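Local atomic coordinates of sporozoite surface protein 2 (Plasmodium vivax, PDB entry 4HQO), a protein that serves as a surface receptor for gliding motility of malaria sporozoites, this chain comprising its adhesive von Willebrand factor A and thrombospondin type 1 domains. Residues Thr57-Met62 with Val120-Ala125; Leu128-Thr133 with Ala197-Phe202; Ala175-Arg178 with Asn183-Phe186; Ala224-Val227 with Gly232-Ser235. The protein carries 4 engineered substitutions. All coordinates share one frame; numbering follows the deposited sequence.

In the fold
Following the chain from its N terminus, interaction 1 comes first: it closes the long, largely helical excursion between strand 58-65 and the loop after helix 105-117. The chain then enters strand 126-133, where interaction 2 opens; its loop ends on helix 192-203 and encloses the much smaller loop of interaction 3, shut by a disulfide. Interactions 1 and 2 reach the same mixed sheet, with centres about 14 Å apart, while interaction 3 touches the helix of interaction 2 directly. All three lie in the von Willebrand factor A domain. Interaction 4 follows in the thrombospondin type 1 domain and closes the short loop before strand 232-237, its centre about 53 Å from that of interaction 1.

Interaction 1: Thr57-Met62 with Val120-Ala125; sequences TINLYM and VNREKA. With NA (sodium ion), chain G.
Arg122 reaches across from its turn and grips the backbone carbonyl of Thr57 with both terminal nitrogens. The shorter bond, from Arg122 NH1 to Thr57 O at 2.8 Å, arrives nearly in line with C=O. Its companion, from Arg122 NH2 to Thr57 O at 3.1 Å, is more bent at the hydrogen (136° against 154°) and tilted from the carbonyl plane. The oxygen stays close to the guanidinium plane, so this fork of N-H groups holds the rotation of the flat cation. The amide of Asn59 lies over one guanidinium face, the two planes only 7° apart, with Asn59 CG 3.2 Å from Arg122 NH1. Asparagine suits the place because its short, flat amide can lie parallel to the guanidinium. The long arginine side chain suits this bridge, since even the closest CA atoms of the two segments, those of Thr57 and Ala125, are 8.5 Å apart.

Further out, Asp20 forms a salt bridge with Arg122 NE and probably helps to orient and balance the cation. The turn carrying the arginine is type I, from Arg122 to Ala125, and is closed by Ala125 N bonding to Arg122 O. Thr57 directs its own hydroxyl to Ser54. Two residues beyond Asn59, Tyr61 OH binds the sodium ion at 2.3 Å together with Glu71 of strand 69-73. Strand 58-65 runs between that antiparallel neighbour and parallel strand 19-26, and Arg122 approaches it from the loop linking helix 105-117 to strand 126-133.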
loop_
_atom_site.group_PDB
_atom_site.type_symbol
_atom_site.label_atom_id
_atom_site.label_comp_id
_atom_site.label_asym_id
_atom_site.label_seq_id
_atom_site.Cartn_x
_atom_site.Cartn_y
_atom_site.Cartn_z
ATOM N N THR A 57 -7.199 -1.805 -6.189
ATOM C CA THR A 57 -6.304 -0.672 -6.414
ATOM C C THR A 57 -6.080 0.153 -5.138
ATOM O O THR A 57 -5.428 -0.321 -4.199
ATOM C CB THR A 57 -6.721 0.198 -7.645
ATOM O OG1 THR A 57 -7.972 0.853 -7.402
ATOM C CG2 THR A 57 -6.848 -0.669 -8.902
ATOM N N ILE A 58 -6.608 1.369 -5.086
ATOM C CA ILE A 58 -6.407 2.195 -3.889
ATOM C C ILE A 58 -7.337 1.780 -2.746
ATOM O O ILE A 58 -8.547 1.689 -2.928
ATOM C CB ILE A 58 -6.562 3.699 -4.199
ATOM C CG1 ILE A 58 -5.707 4.066 -5.420
ATOM C CG2 ILE A 58 -6.162 4.537 -2.987
ATOM C CD1 ILE A 58 -5.752 5.532 -5.808
ATOM N N ASN A 59 -6.756 1.505 -1.579
ATOM C CA ASN A 59 -7.528 1.241 -0.364
ATOM C C ASN A 59 -7.239 2.338 0.655
ATOM O O ASN A 59 -6.080 2.641 0.960
ATOM C CB ASN A 59 -7.174 -0.111 0.261
ATOM C CG ASN A 59 -7.520 -1.301 -0.630
ATOM O OD1 ASN A 59 -7.950 -1.154 -1.785
ATOM N ND2 ASN A 59 -7.316 -2.498 -0.091
ATOM N N LEU A 60 -8.296 2.930 1.185
ATOM C CA LEU A 60 -8.155 4.057 2.089
ATOM C C LEU A 60 -8.168 3.604 3.551
ATOM O O LEU A 60 -8.953 2.741 3.936
ATOM C CB LEU A 60 -9.288 5.062 1.825
ATOM C CG LEU A 60 -9.363 6.315 2.698
ATOM C CD1 LEU A 60 -8.157 7.206 2.448
ATOM C CD2 LEU A 60 -10.680 7.079 2.440
ATOM N N TYR A 61 -7.265 4.167 4.345
ATOM C CA TYR A 61 -7.347 4.089 5.799
ATOM C C TYR A 61 -7.506 5.534 6.280
ATOM O O TYR A 61 -6.972 6.458 5.664
ATOM C CB TYR A 61 -6.102 3.424 6.401
ATOM C CG TYR A 61 -5.914 3.664 7.891
ATOM C CD1 TYR A 61 -5.284 4.814 8.350
ATOM C CD2 TYR A 61 -6.330 2.734 8.827
ATOM C CE1 TYR A 61 -5.099 5.047 9.682
ATOM C CE2 TYR A 61 -6.147 2.962 10.188
ATOM C CZ TYR A 61 -5.525 4.123 10.601
ATOM O OH TYR A 61 -5.315 4.381 11.934
ATOM N N MET A 62 -8.264 5.745 7.349
ATOM C CA MET A 62 -8.437 7.112 7.830
ATOM C C MET A 62 -8.443 7.185 9.342
ATOM O O MET A 62 -9.118 6.404 10.013
ATOM C CB MET A 62 -9.699 7.740 7.251
ATOM C CG MET A 62 -9.865 9.233 7.533
ATOM S SD MET A 62 -11.442 9.805 6.807
ATOM C CE MET A 62 -11.118 11.550 6.619
ATOM N N VAL A 120 -0.629 -5.903 8.042
ATOM C CA VAL A 120 -2.021 -5.655 7.665
ATOM C C VAL A 120 -2.073 -5.007 6.274
ATOM O O VAL A 120 -3.033 -5.188 5.534
ATOM C CB VAL A 120 -2.725 -4.749 8.719
ATOM C CG1 VAL A 120 -4.179 -4.421 8.319
ATOM C CG2 VAL A 120 -2.697 -5.415 10.073
ATOM N N ASN A 121 -1.029 -4.261 5.924
ATOM C CA ASN A 121 -0.920 -3.658 4.600
ATOM C C ASN A 121 -0.777 -4.731 3.530
ATOM O O ASN A 121 -0.368 -5.854 3.823
ATOM C CB ASN A 121 0.292 -2.724 4.530
ATOM C CG ASN A 121 1.608 -3.475 4.625
ATOM O OD1 ASN A 121 1.912 -4.083 5.647
ATOM N ND2 ASN A 121 2.397 -3.435 3.554
ATOM N N ARG A 122 -1.110 -4.396 2.288
ATOM C CA ARG A 122 -0.837 -5.325 1.193
ATOM C C ARG A 122 0.638 -5.269 0.838
ATOM O O ARG A 122 1.196 -4.188 0.637
ATOM C CB ARG A 122 -1.708 -5.021 -0.024
ATOM C CG ARG A 122 -3.183 -5.288 0.221
ATOM C CD ARG A 122 -4.048 -4.691 -0.868
ATOM N NE ARG A 122 -4.029 -3.231 -0.857
ATOM C CZ ARG A 122 -4.537 -2.484 -1.833
ATOM N NH1 ARG A 122 -4.478 -1.166 -1.759
ATOM N NH2 ARG A 122 -5.093 -3.059 -2.896
ATOM N N GLU A 123 1.257 -6.445 0.774
ATOM C CA GLU A 123 2.695 -6.582 0.537
ATOM C C GLU A 123 3.188 -5.838 -0.707
ATOM O O GLU A 123 4.238 -5.200 -0.688
ATOM C CB GLU A 123 3.049 -8.065 0.419
ATOM C CG GLU A 123 4.473 -8.408 0.774
ATOM C CD GLU A 123 4.721 -9.902 0.731
ATOM O OE1 GLU A 123 5.687 -10.369 1.369
ATOM O OE2 GLU A 123 3.943 -10.612 0.057
ATOM N N LYS A 124 2.417 -5.917 -1.785
ATOM C CA LYS A 124 2.824 -5.324 -3.056
ATOM C C LYS A 124 2.344 -3.889 -3.235
ATOM O O LYS A 124 2.586 -3.270 -4.272
ATOM C CB LYS A 124 2.314 -6.179 -4.217
ATOM C CG LYS A 124 2.978 -7.549 -4.309
ATOM C CD LYS A 124 2.367 -8.383 -5.424
ATOM C CE LYS A 124 3.118 -9.696 -5.613
ATOM N NZ LYS A 124 2.522 -10.518 -6.702
ATOM N N ALA A 125 1.657 -3.359 -2.229
ATOM C CA ALA A 125 1.062 -2.034 -2.362
ATOM C C ALA A 125 2.031 -0.911 -2.012
ATOM O O ALA A 125 2.824 -1.025 -1.074
ATOM C CB ALA A 125 -0.204 -1.928 -1.509
HETATM NA NA NA G . -5.666 2.547 13.268
#

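Interaction 2: Leu128-Thr133 with Ala197-Phe202; sequences LVILMT and ALIKPF
The Phe202 ring meets Leu128 obliquely, with Leu128 CD1 4.2 Å from Phe202 CG, while the carbonyl carbon of Ile199, one turn earlier, lies in the ring plane at its edge. Leu128 divides its branches: CD1 goes to the phenylalanine, and CD2 approaches Ile199 CG2 at 4.1 Å. With CG anti to the backbone N (chi1 170°), the leucine can set its fork between two residues on one side of the helix. Ile130 and Ile199 extend tip to tip, and Ile130 CD1 touches Ile199 CD1 at 3.6 Å. Isoleucine fits both places, its long CD1 branch reaching the partner.

This is strand-on-helix packing of the Rossmann-like von Willebrand factor A fold, in which helices flank a largely parallel central sheet. The local axes run antiparallel at 167° and come within 10.6 Å, a spacing bridged by apolar side chains. Helix 192-203 also reaches the next strand, 156-161, through Ile199 on Ala158 and Phe202 on Arg156. The helix is kinked at Pro201 and Phe202, neither of whose nitrogens bonds back in the usual way: proline has no N-H, and Phe202 N bonds to Ile199 O at 2.9 Å.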
loop_
_atom_site.group_PDB
_atom_site.type_symbol
_atom_site.label_atom_id
_atom_site.label_comp_id
_atom_site.label_asym_id
_atom_site.label_seq_id
_atom_site.Cartn_x
_atom_site.Cartn_y
_atom_site.Cartn_z
ATOM N N LEU A 128 1.346 4.913 1.242
ATOM C CA LEU A 128 1.328 6.369 1.143
ATOM C C LEU A 128 0.600 6.991 2.326
ATOM O O LEU A 128 -0.583 6.732 2.547
ATOM C CB LEU A 128 0.678 6.833 -0.166
ATOM C CG LEU A 128 0.384 8.340 -0.253
ATOM C CD1 LEU A 128 1.666 9.211 -0.210
ATOM C CD2 LEU A 128 -0.443 8.662 -1.483
ATOM N N VAL A 129 1.309 7.807 3.096
ATOM C CA VAL A 129 0.665 8.530 4.185
ATOM C C VAL A 129 0.382 9.957 3.764
ATOM O O VAL A 129 1.279 10.669 3.306
ATOM C CB VAL A 129 1.520 8.568 5.461
ATOM C CG1 VAL A 129 0.818 9.415 6.523
ATOM C CG2 VAL A 129 1.772 7.157 5.984
ATOM N N ILE A 130 -0.866 10.380 3.910
ATOM C CA ILE A 130 -1.173 11.792 3.743
ATOM C C ILE A 130 -1.468 12.377 5.119
ATOM O O ILE A 130 -2.428 11.983 5.778
ATOM C CB ILE A 130 -2.355 12.009 2.785
ATOM C CG1 ILE A 130 -2.002 11.484 1.391
ATOM C CG2 ILE A 130 -2.725 13.484 2.715
ATOM C CD1 ILE A 130 -3.095 11.720 0.369
ATOM N N LEU A 131 -0.612 13.293 5.561
ATOM C CA LEU A 131 -0.740 13.893 6.884
ATOM C C LEU A 131 -1.285 15.314 6.759
ATOM O O LEU A 131 -0.613 16.195 6.222
ATOM C CB LEU A 131 0.622 13.894 7.595
ATOM C CG LEU A 131 0.701 14.566 8.969
ATOM C CD1 LEU A 131 -0.130 13.814 10.008
ATOM C CD2 LEU A 131 2.171 14.682 9.407
ATOM N N MET A 132 -2.511 15.531 7.237
ATOM C CA MET A 132 -3.127 16.855 7.181
ATOM C C MET A 132 -3.053 17.506 8.549
ATOM O O MET A 132 -3.704 17.040 9.482
ATOM C CB MET A 132 -4.595 16.759 6.755
ATOM C CG MET A 132 -4.803 16.322 5.333
ATOM S SD MET A 132 -6.547 16.097 4.939
ATOM C CE MET A 132 -7.215 17.653 5.435
ATOM N N THR A 133 -2.288 18.590 8.667
ATOM C CA THR A 133 -2.047 19.193 9.976
ATOM C C THR A 133 -1.622 20.665 9.882
ATOM O O THR A 133 -1.202 21.125 8.820
ATOM C CB THR A 133 -0.978 18.379 10.748
ATOM O OG1 THR A 133 -0.822 18.893 12.080
ATOM C CG2 THR A 133 0.366 18.430 10.011
ATOM N N ALA A 197 -2.743 17.324 -7.088
ATOM C CA ALA A 197 -1.593 17.343 -7.978
ATOM C C ALA A 197 -0.315 16.919 -7.244
ATOM O O ALA A 197 0.592 16.358 -7.849
ATOM C CB ALA A 197 -1.433 18.718 -8.613
ATOM N N LEU A 198 -0.247 17.181 -5.941
ATOM C CA LEU A 198 0.908 16.772 -5.140
ATOM C C LEU A 198 0.962 15.254 -5.012
ATOM O O LEU A 198 2.021 14.644 -5.152
ATOM C CB LEU A 198 0.841 17.383 -3.738
ATOM C CG LEU A 198 2.090 17.168 -2.878
ATOM C CD1 LEU A 198 3.168 18.125 -3.318
ATOM C CD2 LEU A 198 1.782 17.342 -1.390
ATOM N N ILE A 199 -0.197 14.666 -4.736
ATOM C CA ILE A 199 -0.368 13.225 -4.536
ATOM C C ILE A 199 -0.148 12.421 -5.824
ATOM O O ILE A 199 0.307 11.277 -5.789
ATOM C CB ILE A 199 -1.787 12.951 -3.971
ATOM C CG1 ILE A 199 -1.908 13.563 -2.577
ATOM C CG2 ILE A 199 -2.125 11.471 -3.915
ATOM C CD1 ILE A 199 -0.659 13.401 -1.754
ATOM N N LYS A 200 -0.449 13.038 -6.959
ATOM C CA LYS A 200 -0.498 12.316 -8.239
ATOM C C LYS A 200 0.760 11.504 -8.592
ATOM O O LYS A 200 0.645 10.316 -8.898
ATOM C CB LYS A 200 -0.913 13.258 -9.382
ATOM C CG LYS A 200 -1.061 12.587 -10.737
ATOM C CD LYS A 200 -1.590 13.568 -11.773
ATOM C CE LYS A 200 -1.930 12.872 -13.083
ATOM N NZ LYS A 200 -2.566 13.813 -14.042
ATOM N N PRO A 201 1.960 12.122 -8.535
ATOM C CA PRO A 201 3.165 11.354 -8.882
ATOM C C PRO A 201 3.429 10.188 -7.931
ATOM O O PRO A 201 4.117 9.245 -8.308
ATOM C CB PRO A 201 4.295 12.382 -8.749
ATOM C CG PRO A 201 3.624 13.710 -8.822
ATOM C CD PRO A 201 2.289 13.517 -8.193
ATOM N N PHE A 202 2.889 10.255 -6.718
ATOM C CA PHE A 202 3.098 9.199 -5.737
ATOM C C PHE A 202 2.330 7.934 -6.098
ATOM O O PHE A 202 2.692 6.843 -5.667
ATOM C CB PHE A 202 2.636 9.650 -4.351
ATOM C CG PHE A 202 3.526 10.673 -3.701
ATOM C CD1 PHE A 202 4.686 10.289 -3.051
ATOM C CD2 PHE A 202 3.175 12.012 -3.698
ATOM C CE1 PHE A 202 5.492 11.227 -2.436
ATOM C CE2 PHE A 202 3.980 12.954 -3.085
ATOM C CZ PHE A 202 5.136 12.563 -2.455
#

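Interaction 3: Ala175-Arg178 with Asn183-Phe186; sequences AGCR and NCKF
Ala175 O is the polar atom about which Phe186 gathers, though by van der Waals contact: Phe186 CB stands 3.5 Å from Ala175 O, and Phe186 CG and CD2 follow a little farther off. The methyl group of Ala175 adds to this, with Ala175 CB 4.0 Å from Phe186 CB. A small alanine suits the spot because the CA atoms of Ala175 and Phe186 are 5.6 Å apart.

Two residues along, the contact becomes covalent. Cys177 SG and Cys184 SG form a disulfide of 2.0 Å whose torsion of -83° is a relaxed, left-handed twist. The two sulfurs leave their backbones differently: that of Cys177 lies beside its own N (chi1 -60°), whereas that of Cys184 is anti to N (chi1 180°). Joined in this way, the cysteines tie the two ends of a short loop that has no regular structure of its own.

Between alanine and cysteine, Gly176 ends the helix in a Schellman motif with positive phi; at these backbone angles a CB would be jammed against the carbonyl O of Ala175, which calls for glycine. Beyond the contact, the Phe186 ring packs against Phe202 of helix 192-203, and the Phe186 backbone bonds to Val159 of strand 156-161. The disulfide loop thus stands between the end of helix 168-175 and the start of edge strand 187-188.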
loop_
_atom_site.group_PDB
_atom_site.type_symbol
_atom_site.label_atom_id
_atom_site.label_comp_id
_atom_site.label_asym_id
_atom_site.label_seq_id
_atom_site.Cartn_x
_atom_site.Cartn_y
_atom_site.Cartn_z
ATOM N N ALA A 175 8.000 16.773 6.402
ATOM C CA ALA A 175 7.797 16.327 5.020
ATOM C C ALA A 175 9.126 16.005 4.332
ATOM O O ALA A 175 9.165 15.301 3.324
ATOM C CB ALA A 175 7.038 17.374 4.226
ATOM N N GLY A 176 10.215 16.524 4.880
ATOM C CA GLY A 176 11.521 16.279 4.308
ATOM C C GLY A 176 11.892 17.280 3.233
ATOM O O GLY A 176 12.708 16.987 2.368
ATOM N N CYS A 177 11.290 18.465 3.276
ATOM C CA CYS A 177 11.658 19.523 2.342
ATOM C C CYS A 177 13.057 20.013 2.691
ATOM O O CYS A 177 13.420 20.070 3.861
ATOM C CB CYS A 177 10.658 20.687 2.409
ATOM S SG CYS A 177 8.926 20.244 2.011
ATOM N N ARG A 178 13.836 20.362 1.672
ATOM C CA ARG A 178 15.201 20.843 1.861
ATOM C C ARG A 178 15.219 22.366 1.911
ATOM O O ARG A 178 14.520 23.020 1.141
ATOM C CB ARG A 178 16.100 20.374 0.707
ATOM C CG ARG A 178 16.108 18.870 0.453
ATOM C CD ARG A 178 16.811 18.123 1.578
ATOM N NE ARG A 178 16.853 16.682 1.339
ATOM C CZ ARG A 178 17.856 16.045 0.741
ATOM N NH1 ARG A 178 18.920 16.717 0.315
ATOM N NH2 ARG A 178 17.799 14.730 0.570
ATOM N N ASN A 183 9.829 24.536 -4.700
ATOM C CA ASN A 183 8.910 23.484 -5.119
ATOM C C ASN A 183 9.157 22.148 -4.430
ATOM O O ASN A 183 9.522 21.170 -5.084
ATOM C CB ASN A 183 8.971 23.287 -6.641
ATOM C CG ASN A 183 8.481 24.498 -7.410
ATOM O OD1 ASN A 183 7.360 24.967 -7.204
ATOM N ND2 ASN A 183 9.325 25.016 -8.298
ATOM N N CYS A 184 8.970 22.108 -3.116
ATOM C CA CYS A 184 9.031 20.846 -2.390
ATOM C C CYS A 184 7.892 19.942 -2.851
ATOM O O CYS A 184 6.736 20.352 -2.875
ATOM C CB CYS A 184 8.933 21.083 -0.886
ATOM S SG CYS A 184 8.986 19.571 0.087
ATOM N N LYS A 185 8.228 18.711 -3.219
ATOM C CA LYS A 185 7.256 17.779 -3.771
ATOM C C LYS A 185 6.484 17.034 -2.689
ATOM O O LYS A 185 5.692 16.140 -2.992
ATOM C CB LYS A 185 7.956 16.762 -4.681
ATOM C CG LYS A 185 8.761 17.377 -5.823
ATOM C CD LYS A 185 7.914 18.350 -6.639
ATOM C CE LYS A 185 8.692 18.946 -7.809
ATOM N NZ LYS A 185 9.013 17.935 -8.857
ATOM N N PHE A 186 6.713 17.387 -1.430
ATOM C CA PHE A 186 6.137 16.613 -0.329
ATOM C C PHE A 186 5.193 17.411 0.563
ATOM O O PHE A 186 4.611 16.874 1.504
ATOM C CB PHE A 186 7.258 15.978 0.506
ATOM C CG PHE A 186 8.179 15.116 -0.299
ATOM C CD1 PHE A 186 7.782 13.855 -0.705
ATOM C CD2 PHE A 186 9.426 15.574 -0.675
ATOM C CE1 PHE A 186 8.617 13.063 -1.461
ATOM C CE2 PHE A 186 10.264 14.785 -1.429
ATOM C CZ PHE A 186 9.861 13.531 -1.822
#

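Interaction 4: Ala224-Val227 with Gly232-Ser235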
loop_
_atom_site.group_PDB
_atom_site.type_symbol
_atom_site.label_atom_id
_atom_site.label_comp_id
_atom_site.label_asym_id
_atom_site.label_seq_id
_atom_site.Cartn_x
_atom_site.Cartn_y
_atom_site.Cartn_z
ATOM N N ALA A 224 10.296 -48.131 -13.331
ATOM C CA ALA A 224 10.843 -49.234 -14.110
ATOM C C ALA A 224 10.259 -49.188 -15.516
ATOM O O ALA A 224 9.182 -48.625 -15.728
ATOM C CB ALA A 224 10.516 -50.561 -13.445
ATOM N N CYS A 225 10.968 -49.777 -16.474
ATOM C CA CYS A 225 10.487 -49.831 -17.850
ATOM C C CYS A 225 9.159 -50.582 -17.918
ATOM O O CYS A 225 8.937 -51.526 -17.156
ATOM C CB CYS A 225 11.523 -50.492 -18.762
ATOM S SG CYS A 225 11.248 -50.206 -20.530
ATOM N N SER A 226 8.281 -50.152 -18.824
ATOM C CA SER A 226 6.941 -50.733 -18.945
ATOM C C SER A 226 6.994 -52.192 -19.382
ATOM O O SER A 226 6.067 -52.958 -19.124
ATOM C CB SER A 226 6.071 -49.923 -19.915
ATOM O OG SER A 226 6.676 -49.821 -21.194
ATOM N N VAL A 227 8.082 -52.560 -20.050
ATOM C CA VAL A 227 8.304 -53.933 -20.477
ATOM C C VAL A 227 9.580 -54.481 -19.827
ATOM O O VAL A 227 10.458 -53.714 -19.422
ATOM C CB VAL A 227 8.422 -54.027 -22.011
ATOM C CG1 VAL A 227 7.102 -53.634 -22.673
ATOM C CG2 VAL A 227 9.553 -53.142 -22.505
ATOM N N GLY A 232 10.108 -50.100 -24.501
ATOM C CA GLY A 232 8.951 -49.673 -23.737
ATOM C C GLY A 232 9.065 -48.220 -23.323
ATOM O O GLY A 232 9.812 -47.449 -23.928
ATOM N N THR A 233 8.314 -47.840 -22.293
ATOM C CA THR A 233 8.358 -46.477 -21.774
ATOM C C THR A 233 8.367 -46.475 -20.253
ATOM O O THR A 233 7.818 -47.374 -19.618
ATOM C CB THR A 233 7.139 -45.631 -22.240
ATOM O OG1 THR A 233 5.925 -46.212 -21.742
ATOM C CG2 THR A 233 7.077 -45.538 -23.760
ATOM N N HIS A 234 8.990 -45.459 -19.669
ATOM C CA HIS A 234 8.867 -45.222 -18.234
ATOM C C HIS A 234 8.703 -43.729 -17.967
ATOM O O HIS A 234 8.940 -42.904 -18.846
ATOM C CB HIS A 234 10.048 -45.813 -17.451
ATOM C CG HIS A 234 11.369 -45.163 -17.738
ATOM N ND1 HIS A 234 12.376 -45.085 -16.799
ATOM C CD2 HIS A 234 11.856 -44.577 -18.858
ATOM C CE1 HIS A 234 13.420 -44.471 -17.323
ATOM N NE2 HIS A 234 13.132 -44.154 -18.573
ATOM N N SER A 235 8.292 -43.384 -16.752
ATOM C CA SER A 235 8.023 -41.990 -16.432
ATOM C C SER A 235 8.621 -41.574 -15.094
ATOM O O SER A 235 9.094 -42.409 -14.326
ATOM C CB SER A 235 6.513 -41.744 -16.408
ATOM O OG SER A 235 5.930 -42.319 -15.252
#
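Ala224 begins the contact through its backbone, its O lying 3.4 Å from His234 CB. The imidazole itself leads off elsewhere: His234 ND1 bonds to Thr223 O and the ring stacks on Trp222. Cys225 comes next, with its SG 4.0 Å from Gly232 CA; the same sulfur forms the disulfide with Cys253, which brings strand 248-255 to this loop.

Ser226 makes both hydrogen bonds across the contact, one from its backbone and one to its side chain. Its N donates to Thr233 O at 2.9 Å, a bent bond (131°) with the donor well above the carbonyl plane. Its hydroxyl accepts from Thr233 N, and here the bond is nearly straight at 175°, with Ser226 OG to Thr233 N at 2.8 Å. A chi1 of 57° places OG between the backbone N and carbonyl carbon, where it can mimic a backbone acceptor; serine suits this task because its oxygen sits so near the main chain.

Val227 completes the walk, with CG2 3.7 Å from Gly232 N. Gly232 lies against this pair: its bare CA allows Ser226 OG to approach to 3.4 Å, on the side where a CB would otherwise stand. Val227 also touches the glucose of the bound glycan, whose pocket includes Thr228 and Cys229. The sequence Cys225-Ser226-Val227-Thr228-Cys229 and the fucose-glucose pair are consistent with the O-fucosylation site of thrombospondin type 1 domains, here held against strand 232-237, which pairs antiparallel with 248-255 in the domain's elongated, disulfide-linked body.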